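Local coordinates for heme utilization carrier protein (Escherichia coli O157:H7, PDB 6U9J) that probably binds heme and carries it in the cytosol, serving heme utilization and perhaps its anaerobic breakdown, at residues A[54-59]-A[71-76]; A[82-87]-A[94-99]. All coordinates share one frame; numbering follows the deposited sequence.

Contact 1: A[54-59]-A[71-76]. With PO4 (phosphate ion), chain E.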
loop_
_atom_site.group_PDB
_atom_site.type_symbol
_atom_site.label_atom_id
_atom_site.label_comp_id
_atom_site.label_asym_id
_atom_site.label_seq_id
_atom_site.Cartn_x
_atom_site.Cartn_y
_atom_site.Cartn_z
ATOM N N TRP A 54 4.815 10.981 17.121
ATOM C CA TRP A 54 3.963 10.253 18.058
ATOM C C TRP A 54 4.482 8.874 18.436
ATOM O O TRP A 54 3.879 8.230 19.310
ATOM C CB TRP A 54 2.565 10.097 17.465
ATOM C CG TRP A 54 1.755 11.344 17.418
ATOM C CD1 TRP A 54 2.109 12.583 17.878
ATOM C CD2 TRP A 54 0.429 11.471 16.891
ATOM N NE1 TRP A 54 1.084 13.474 17.657
ATOM C CE2 TRP A 54 0.041 12.816 17.053
ATOM C CE3 TRP A 54 -0.471 10.572 16.296
ATOM C CZ2 TRP A 54 -1.211 13.288 16.645
ATOM C CZ3 TRP A 54 -1.710 11.043 15.880
ATOM C CH2 TRP A 54 -2.067 12.394 16.057
ATOM N N GLY A 55 5.551 8.390 17.811
ATOM C CA GLY A 55 5.976 7.018 18.050
ATOM C C GLY A 55 5.378 6.018 17.076
ATOM O O GLY A 55 5.078 6.367 15.932
ATOM N N ASN A 56 5.195 4.772 17.503
ATOM C CA ASN A 56 4.751 3.744 16.570
ATOM C C ASN A 56 3.270 3.902 16.249
ATOM O O ASN A 56 2.412 3.829 17.141
ATOM C CB ASN A 56 5.034 2.355 17.130
ATOM C CG ASN A 56 6.525 2.092 17.295
ATOM O OD1 ASN A 56 7.315 2.329 16.379
ATOM N ND2 ASN A 56 6.913 1.590 18.463
ATOM N N VAL A 57 2.973 4.109 14.968
ATOM C CA VAL A 57 1.613 4.146 14.456
ATOM C C VAL A 57 1.492 3.096 13.354
ATOM O O VAL A 57 2.483 2.516 12.914
ATOM C CB VAL A 57 1.224 5.547 13.937
ATOM C CG1 VAL A 57 1.244 6.569 15.084
ATOM C CG2 VAL A 57 2.147 5.999 12.794
ATOM N N THR A 58 0.264 2.856 12.902
ATOM C CA THR A 58 0.007 1.941 11.796
ATOM C C THR A 58 -0.522 2.710 10.595
ATOM O O THR A 58 -1.599 3.313 10.657
ATOM C CB THR A 58 -0.982 0.850 12.194
ATOM O OG1 THR A 58 -0.481 0.155 13.343
ATOM C CG2 THR A 58 -1.177 -0.136 11.033
ATOM N N THR A 59 0.229 2.669 9.497
ATOM C CA THR A 59 -0.157 3.292 8.243
ATOM C C THR A 59 -0.698 2.218 7.314
ATOM O O THR A 59 -0.070 1.168 7.154
ATOM C CB THR A 59 1.040 3.987 7.598
ATOM O OG1 THR A 59 1.572 4.957 8.507
ATOM C CG2 THR A 59 0.627 4.672 6.305
ATOM N N SER A 71 3.615 -0.868 10.760
ATOM C CA SER A 71 3.662 -0.432 12.145
ATOM C C SER A 71 5.061 0.099 12.428
ATOM O O SER A 71 6.050 -0.620 12.250
ATOM C CB SER A 71 3.305 -1.586 13.086
ATOM O OG SER A 71 3.390 -1.191 14.442
ATOM N N GLY A 72 5.139 1.352 12.849
ATOM C CA GLY A 72 6.403 1.985 13.151
ATOM C C GLY A 72 6.249 3.490 13.074
ATOM O O GLY A 72 5.162 4.015 12.858
ATOM N N GLU A 73 7.373 4.177 13.240
ATOM C CA GLU A 73 7.332 5.628 13.205
ATOM C C GLU A 73 7.026 6.107 11.792
ATOM O O GLU A 73 7.536 5.558 10.811
ATOM C CB GLU A 73 8.659 6.199 13.694
ATOM C CG GLU A 73 8.920 5.896 15.160
ATOM C CD GLU A 73 10.105 6.662 15.722
ATOM O OE1 GLU A 73 11.028 6.995 14.946
ATOM O OE2 GLU A 73 10.115 6.916 16.946
ATOM N N LEU A 74 6.177 7.131 11.689
ATOM C CA LEU A 74 5.855 7.697 10.387
ATOM C C LEU A 74 7.079 8.410 9.823
ATOM O O LEU A 74 7.648 9.274 10.500
ATOM C CB LEU A 74 4.681 8.674 10.512
ATOM C CG LEU A 74 3.970 9.007 9.202
ATOM C CD1 LEU A 74 3.220 7.783 8.686
ATOM C CD2 LEU A 74 3.043 10.213 9.343
ATOM N N PRO A 75 7.531 8.075 8.609
ATOM C CA PRO A 75 8.692 8.768 8.040
ATOM C C PRO A 75 8.364 10.210 7.690
ATOM O O PRO A 75 7.245 10.531 7.280
ATOM C CB PRO A 75 9.025 7.949 6.786
ATOM C CG PRO A 75 7.783 7.223 6.440
ATOM C CD PRO A 75 7.004 7.026 7.722
ATOM N N SER A 76 9.354 11.081 7.865
ATOM C CA SER A 76 9.246 12.435 7.358
ATOM C C SER A 76 9.291 12.423 5.831
ATOM O O SER A 76 9.649 11.423 5.196
ATOM C CB SER A 76 10.379 13.301 7.903
ATOM O OG SER A 76 11.603 12.996 7.255
HETATM P P PO4 E . 1.242 -0.835 16.853
HETATM O O1 PO4 E . 1.501 0.214 15.785
HETATM O O2 PO4 E . 1.832 -2.158 16.415
HETATM O O3 PO4 E . 1.876 -0.403 18.157
HETATM O O4 PO4 E . -0.243 -1.014 17.065
HETATM O O HOH W 1 5.257 8.429 14.123
#
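The carbonyl oxygen of Val57 is gripped twice by the chain at its corner: the N-H of Gly72 reaches it at 2.9 Å, nearly straight and in the carbonyl plane, and Ser71 CA adds a C-H...O contact at 3.3 Å. The return bond, from Val57 N to Gly72 O, is 3.0 Å long, but here the donor stands well above the carbonyl plane, 54° out of it. Gly72 suits the corner because at its phi of 158° a side chain would be jammed against the preceding carbonyl; its bare CA also lets Asn56 OD1 approach to 3.4 Å.

Beyond the corner, a water accepts from Leu74 N and donates to Gly55 O, bridging backbones that have moved apart. Leu74 crosses Thr59 at about a right angle, CD1 lying 3.3 Å from Thr59 OG1, while Val57 CG2 packs loosely against Leu74 CB; Ile132 touches all three side chains. On the other face, small hydroxyl residues meet a phosphate, probably from the crystallisation liquor. Ser71 OG, turned anti to its own N (chi1 178°), lies 2.7 Å from both O1 and O2 of the phosphate, and Thr58 OG1 gives O1 a weak bond. The whole is the end of an antiparallel strand pair, where a glycine corner leads the chain out of the six-stranded sheet.

Contact 2: A[82-87]-A[94-99]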
loop_
_atom_site.group_PDB
_atom_site.type_symbol
_atom_site.label_atom_id
_atom_site.label_comp_id
_atom_site.label_asym_id
_atom_site.label_seq_id
_atom_site.Cartn_x
_atom_site.Cartn_y
_atom_site.Cartn_z
ATOM N N GLY A 82 5.161 17.913 -7.179
ATOM C CA GLY A 82 3.827 17.417 -6.926
ATOM C C GLY A 82 3.745 16.179 -6.060
ATOM O O GLY A 82 2.641 15.823 -5.624
ATOM N N TYR A 83 4.858 15.504 -5.799
ATOM C CA TYR A 83 4.863 14.354 -4.902
ATOM C C TYR A 83 5.328 14.768 -3.516
ATOM O O TYR A 83 6.187 15.639 -3.358
ATOM C CB TYR A 83 5.801 13.258 -5.420
ATOM C CG TYR A 83 5.257 12.409 -6.543
ATOM C CD1 TYR A 83 4.203 11.533 -6.335
ATOM C CD2 TYR A 83 5.814 12.476 -7.812
ATOM C CE1 TYR A 83 3.715 10.748 -7.367
ATOM C CE2 TYR A 83 5.333 11.701 -8.847
ATOM C CZ TYR A 83 4.284 10.839 -8.618
ATOM O OH TYR A 83 3.802 10.064 -9.649
ATOM N N PHE A 84 4.774 14.110 -2.503
ATOM C CA PHE A 84 5.357 14.121 -1.172
ATOM C C PHE A 84 6.177 12.843 -1.023
ATOM O O PHE A 84 5.626 11.736 -1.026
ATOM C CB PHE A 84 4.265 14.230 -0.114
ATOM C CG PHE A 84 4.783 14.376 1.271
ATOM C CD1 PHE A 84 5.463 15.512 1.669
ATOM C CD2 PHE A 84 4.553 13.371 2.214
ATOM C CE1 PHE A 84 5.928 15.644 2.970
ATOM C CE2 PHE A 84 5.014 13.499 3.511
ATOM C CZ PHE A 84 5.687 14.629 3.902
ATOM N N ASN A 85 7.490 12.992 -0.925
ATOM C CA ASN A 85 8.417 11.877 -1.016
ATOM C C ASN A 85 8.900 11.520 0.375
ATOM O O ASN A 85 9.475 12.361 1.069
ATOM C CB ASN A 85 9.583 12.258 -1.925
ATOM C CG ASN A 85 9.113 12.678 -3.281
ATOM O OD1 ASN A 85 9.315 13.820 -3.696
ATOM N ND2 ASN A 85 8.471 11.764 -3.991
ATOM N N LEU A 86 8.645 10.284 0.788
ATOM C CA LEU A 86 8.992 9.868 2.133
ATOM C C LEU A 86 10.478 9.570 2.233
ATOM O O LEU A 86 11.078 9.007 1.309
ATOM C CB LEU A 86 8.182 8.632 2.529
ATOM C CG LEU A 86 6.667 8.834 2.519
ATOM C CD1 LEU A 86 5.932 7.592 3.084
ATOM C CD2 LEU A 86 6.286 10.082 3.288
ATOM N N ARG A 87 11.076 9.960 3.363
ATOM C CA ARG A 87 12.437 9.547 3.702
ATOM C C ARG A 87 12.327 8.307 4.573
ATOM O O ARG A 87 12.404 8.341 5.797
ATOM C CB ARG A 87 13.198 10.654 4.427
ATOM C CG ARG A 87 13.101 12.047 3.845
ATOM C CD ARG A 87 13.990 12.979 4.674
ATOM N NE ARG A 87 14.062 14.329 4.125
ATOM C CZ ARG A 87 13.204 15.294 4.431
ATOM N NH1 ARG A 87 13.332 16.497 3.889
ATOM N NH2 ARG A 87 12.203 15.046 5.273
ATOM N N GLY A 94 8.137 5.675 0.189
ATOM C CA GLY A 94 7.270 5.789 -0.961
ATOM C C GLY A 94 6.949 7.240 -1.240
ATOM O O GLY A 94 7.708 8.142 -0.869
ATOM N N HIS A 95 5.824 7.464 -1.918
ATOM C CA HIS A 95 5.418 8.814 -2.280
ATOM C C HIS A 95 3.903 8.927 -2.278
ATOM O O HIS A 95 3.190 7.960 -2.560
ATOM C CB HIS A 95 5.957 9.216 -3.658
ATOM C CG HIS A 95 7.229 8.526 -4.027
ATOM N ND1 HIS A 95 8.470 8.972 -3.626
ATOM C CD2 HIS A 95 7.444 7.387 -4.724
ATOM C CE1 HIS A 95 9.396 8.149 -4.083
ATOM N NE2 HIS A 95 8.799 7.178 -4.748
ATOM N N ILE A 96 3.429 10.132 -1.974
ATOM C CA ILE A 96 2.004 10.435 -1.895
ATOM C C ILE A 96 1.726 11.630 -2.798
ATOM O O ILE A 96 2.445 12.628 -2.747
ATOM C CB ILE A 96 1.551 10.753 -0.457
ATOM C CG1 ILE A 96 1.767 9.541 0.453
ATOM C CG2 ILE A 96 0.073 11.155 -0.440
ATOM C CD1 ILE A 96 1.742 9.898 1.925
ATOM N N LYS A 97 0.678 11.521 -3.611
ATOM C CA LYS A 97 0.238 12.683 -4.393
ATOM C C LYS A 97 -0.577 13.566 -3.449
ATOM O O LYS A 97 -1.810 13.603 -3.472
ATOM C CB LYS A 97 -0.560 12.252 -5.617
ATOM C CG LYS A 97 0.263 11.498 -6.643
ATOM C CD LYS A 97 -0.583 11.039 -7.819
ATOM C CE LYS A 97 0.239 10.143 -8.736
ATOM N NZ LYS A 97 -0.610 9.465 -9.758
ATOM N N ALA A 98 0.141 14.291 -2.590
ATOM C CA ALA A 98 -0.510 15.019 -1.502
ATOM C C ALA A 98 -1.377 16.170 -1.988
ATOM O O ALA A 98 -2.301 16.571 -1.279
ATOM C CB ALA A 98 0.533 15.546 -0.520
ATOM N N GLU A 99 -1.106 16.734 -3.169
ATOM C CA GLU A 99 -2.025 17.749 -3.662
ATOM C C GLU A 99 -3.333 17.172 -4.160
ATOM O O GLU A 99 -4.273 17.937 -4.424
ATOM C CB GLU A 99 -1.371 18.550 -4.790
ATOM C CG GLU A 99 0.036 18.971 -4.466
ATOM C CD GLU A 99 0.124 19.791 -3.199
ATOM O OE1 GLU A 99 1.115 19.623 -2.457
ATOM O OE2 GLU A 99 -0.785 20.615 -2.955
HETATM O O HOH W 2 -0.005 15.645 -5.568
HETATM O O HOH W 3 2.675 17.332 -2.845
#
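Tyr83 lays its ring alongside the aliphatic chain of Lys97, the two side chains pointing the same way. The closest approach is 3.6 Å, from Tyr83 CE1 to Lys97 CG, and farther out Lys97 CE lies 3.7 Å from Tyr83 OH. A long, extended lysine suits this place: its methylenes pack against the ring while NZ travels on to a hydrogen bond with Ala64 O of the second subunit. Tyr83 CD1 also meets His95 CB.

Next along this face, Asn85 and His95 form a non-hydrogen-bonded pair, with Asn85 ND2 2.8 Å from His95 ND1. The amide and imidazole planes are turned 77° apart, and CG of His95 stands beside its own N with chi1 at -28°, away from the usual staggered positions. The backbones form an antiparallel beta hairpin, strands 83-86 and 92-96, within a three-stranded sheet that the second subunit extends by pairing with His95 and Ile96. Phe84 and Ile96 are the hydrogen-bonded pair: Phe84 N donates almost straight to Ile96 O at 2.8 Å, and Ile96 N answers to Phe84 O. Leu86 N continues the ladder to Gly94 O.

On the opposite face the residues are apolar, as burial demands. Phe84 CB touches Ala98 CB at 4.0 Å; CG anti to the backbone N (chi1 -175°) carries the ring away from strand 92-96 to meet Phe44 and Trp48 edge-to-face. Leu86 CB and CG rest against Gly94 O; glycine suits position 94 because of its backbone angles, at which a side chain would jam against the preceding carbonyl. After the strand, Lys97 centres an inverse gamma turn leading into the 3-10 segment, and a water donating to Gly82 O at 2.7 Å and accepting from Glu99 N joins the two ends.

How the contacts relate
From the N terminus, the chain first passes through 54-59 at the start of strand 56-62, turns back along strand 66-71, and contact 1 closes that loop at 71-76. It then runs on through strand 77-80 to 82-87, and contact 2 closes the next, shorter loop at 94-99. The two loops follow in series, neither nesting nor crossing. Contact 1 lies at the end of the six-stranded sheet formed by strands 56-62 and 66-71, the latter outermost within this chain, and contact 2 in the three-stranded one, with 71-76 as the connector. The contacts meet where Ser76 O lies 2.7 Å from Arg87 N, a probable hydrogen bond, and where Pro75 packs on Leu86. Both also touch the second subunit.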